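Local coordinates for protein carbohydrate kinase (Agrobacterium tumefaciens, PDB 2NWH) that probably phosphorylates a sugar or related small substrate with ATP, as a member of the pfkB (ribokinase-type) carbohydrate kinase family, at residues 248-253 and 277-282. Sequence-based numbering, arbitrary orientation.
Sequences KDVTGA and QGAAAA. With NA (sodium ion), chain E.
Val250 and Ala282 meet tightly: the methyl of Ala282 points at the loop, and its CB comes within 3.0 Å of Val250 O, a short approach. That carbonyl oxygen is buried and has no hydrogen-bond partner in the model. The same methyl also lies against the following peptide nitrogens, with CB 3.8 Å from Thr251 N and, more loosely, near Gly252 N.

One turn back on helix 271-286, Ala279 takes the valine side chain. Its CB lies 3.8 Å from Val250 CB, so the branch point of the valine makes the nearest approach. With chi1 at -65°, Val250 CG1 sits anti to the carbonyl carbon, beside the backbone N, and slightly farther off, 4.0 Å from Ala279 O. Leu239 of strand 236-239 touches both side chains and Val308 lies on Ala279, extending the apolar cluster, while a backbone hydrogen bond joins Val250 to Ala225.

The side chain of Thr251 leaves the backbone away from the helix, and its OG1 branch, between the backbone N and the carbonyl carbon, turns to a sodium ion. Asp249 grips the metal with both carboxylate oxygens, OD1 at 2.3 Å and OD2 at 2.6 Å from the sodium ion. Thr251 adds its O and OG1, the hydroxyl also being hydrogen-bonded to Gly224 O. An Asx turn steadies the site: Thr251 N donates to Asp249 OD1 over 3.1 Å, arriving 38° above the carboxylate plane. One side of the loop is thus held by the cation and the other by the buried alanines of helix 271-286.

The DVTGAGD sequence beginning at Asp249 is the C-terminal signature of pfkB kinases; in relatives it carries the anion hole and catalytic aspartate, and the sodium here is consistent with the monovalent-cation site found beside it in enzymes such as ribokinase.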
ATOM      1  N   LYS A 248      21.411  -3.770   1.512  1.00 30.01           N
ATOM      2  CA  LYS A 248      21.113  -5.147   1.932  1.00 30.62           C
ATOM      3  C   LYS A 248      19.658  -5.392   2.333  1.00 31.57           C
ATOM      4  O   LYS A 248      19.296  -6.518   2.681  1.00 32.25           O
ATOM      5  CB  LYS A 248      22.024  -5.564   3.095  1.00 30.58           C
ATOM      6  CG  LYS A 248      23.481  -5.219   2.915  1.00 29.03           C
ATOM      7  CD  LYS A 248      24.095  -5.950   1.736  1.00 28.75           C
ATOM      8  CE  LYS A 248      25.644  -5.904   1.797  1.00 26.69           C
ATOM      9  NZ  LYS A 248      26.186  -4.533   2.077  1.00 24.74           N
ATOM     10  N   ASP A 249      18.841  -4.340   2.317  1.00 31.85           N
ATOM     11  CA  ASP A 249      17.396  -4.459   2.554  1.00 32.04           C
ATOM     12  C   ASP A 249      16.673  -3.484   1.649  1.00 32.25           C
ATOM     13  O   ASP A 249      16.862  -2.270   1.754  1.00 31.97           O
ATOM     14  CB  ASP A 249      17.043  -4.179   4.025  1.00 32.35           C
ATOM     15  CG  ASP A 249      15.618  -4.624   4.394  1.00 33.05           C
ATOM     16  OD1 ASP A 249      14.842  -5.062   3.507  1.00 34.48           O
ATOM     17  OD2 ASP A 249      15.248  -4.523   5.589  1.00 32.12           O
ATOM     18  N   VAL A 250      15.858  -4.047   0.761  1.00 32.19           N
ATOM     19  CA  VAL A 250      15.066  -3.311  -0.219  1.00 33.06           C
ATOM     20  C   VAL A 250      13.561  -3.675  -0.098  1.00 33.09           C
ATOM     21  O   VAL A 250      12.790  -3.601  -1.069  1.00 33.30           O
ATOM     22  CB  VAL A 250      15.607  -3.598  -1.646  1.00 32.84           C
ATOM     23  CG1 VAL A 250      17.051  -3.047  -1.797  1.00 33.13           C
ATOM     24  CG2 VAL A 250      15.566  -5.136  -1.965  1.00 32.76           C
ATOM     25  N   THR A 251      13.148  -4.069   1.105  1.00 33.76           N
ATOM     26  CA  THR A 251      11.738  -4.429   1.351  1.00 33.46           C
ATOM     27  C   THR A 251      11.199  -3.735   2.630  1.00 34.22           C
ATOM     28  O   THR A 251      11.901  -3.654   3.653  1.00 34.06           O
ATOM     29  CB  THR A 251      11.558  -5.965   1.461  1.00 33.72           C
ATOM     30  OG1 THR A 251      12.327  -6.453   2.577  1.00 32.44           O
ATOM     31  CG2 THR A 251      12.039  -6.662   0.178  1.00 33.17           C
ATOM     32  N   GLY A 252       9.958  -3.253   2.580  1.00 34.66           N
ATOM     33  CA  GLY A 252       9.329  -2.678   3.765  1.00 34.53           C
ATOM     34  C   GLY A 252       7.950  -3.216   4.050  1.00 35.41           C
ATOM     35  O   GLY A 252       7.569  -4.323   3.591  1.00 35.45           O
ATOM     36  N   ALA A 253       7.198  -2.422   4.824  1.00 35.25           N
ATOM     37  CA  ALA A 253       5.761  -2.633   5.067  1.00 35.10           C
ATOM     38  C   ALA A 253       4.973  -2.935   3.785  1.00 34.43           C
ATOM     39  O   ALA A 253       3.974  -3.664   3.832  1.00 35.24           O
ATOM     40  CB  ALA A 253       5.175  -1.433   5.779  1.00 34.92           C
ATOM     41  N   GLN A 277      13.451   1.104  -8.993  1.00 21.58           N
ATOM     42  CA  GLN A 277      12.913   2.290  -8.300  0.50 21.62           C
ATOM     43  C   GLN A 277      12.142   1.904  -7.045  1.00 21.65           C
ATOM     44  O   GLN A 277      12.262   2.580  -5.994  1.00 20.02           O
ATOM     45  CB  GLN A 277      12.028   3.178  -9.200  0.50 21.73           C
ATOM     46  CG  GLN A 277      11.471   4.384  -8.410  0.50 21.94           C
ATOM     47  CD  GLN A 277      10.826   5.456  -9.261  0.50 22.68           C
ATOM     48  OE1 GLN A 277      11.473   6.081 -10.117  0.50 26.40           O
ATOM     49  NE2 GLN A 277       9.550   5.681  -9.033  0.50 20.21           N
ATOM     50  N   GLY A 278      11.347   0.832  -7.147  1.00 20.99           N
ATOM     51  CA  GLY A 278      10.581   0.329  -6.013  1.00 21.04           C
ATOM     52  C   GLY A 278      11.526  -0.126  -4.907  1.00 20.54           C
ATOM     53  O   GLY A 278      11.318   0.171  -3.717  1.00 18.76           O
ATOM     54  N   ALA A 279      12.576  -0.849  -5.284  1.00 19.47           N
ATOM     55  CA  ALA A 279      13.605  -1.239  -4.338  1.00 19.35           C
ATOM     56  C   ALA A 279      14.256  -0.049  -3.670  1.00 19.06           C
ATOM     57  O   ALA A 279      14.471  -0.105  -2.463  1.00 18.42           O
ATOM     58  CB  ALA A 279      14.673  -2.104  -4.984  1.00 19.43           C
ATOM     59  N   ALA A 280      14.578   0.998  -4.448  1.00 18.61           N
ATOM     60  CA  ALA A 280      15.204   2.219  -3.874  1.00 18.84           C
ATOM     61  C   ALA A 280      14.273   2.831  -2.821  1.00 19.58           C
ATOM     62  O   ALA A 280      14.688   3.214  -1.699  1.00 18.54           O
ATOM     63  CB  ALA A 280      15.476   3.217  -4.976  1.00 19.76           C
ATOM     64  N   ALA A 281      13.012   2.960  -3.212  1.00 18.03           N
ATOM     65  CA  ALA A 281      11.990   3.516  -2.335  1.00 18.24           C
ATOM     66  C   ALA A 281      11.829   2.708  -1.030  1.00 17.54           C
ATOM     67  O   ALA A 281      11.815   3.285   0.047  1.00 18.08           O
ATOM     68  CB  ALA A 281      10.665   3.682  -3.098  1.00 17.20           C
ATOM     69  N   ALA A 282      11.757   1.384  -1.121  1.00 18.29           N
ATOM     70  CA  ALA A 282      11.700   0.516   0.075  1.00 17.99           C
ATOM     71  C   ALA A 282      12.946   0.694   0.996  1.00 17.21           C
ATOM     72  O   ALA A 282      12.804   0.901   2.239  1.00 16.24           O
ATOM     73  CB  ALA A 282      11.553  -0.966  -0.386  1.00 18.42           C
TER
HETATM   74 NA    NA E 404      12.966  -5.397   4.828  1.00 31.33          NA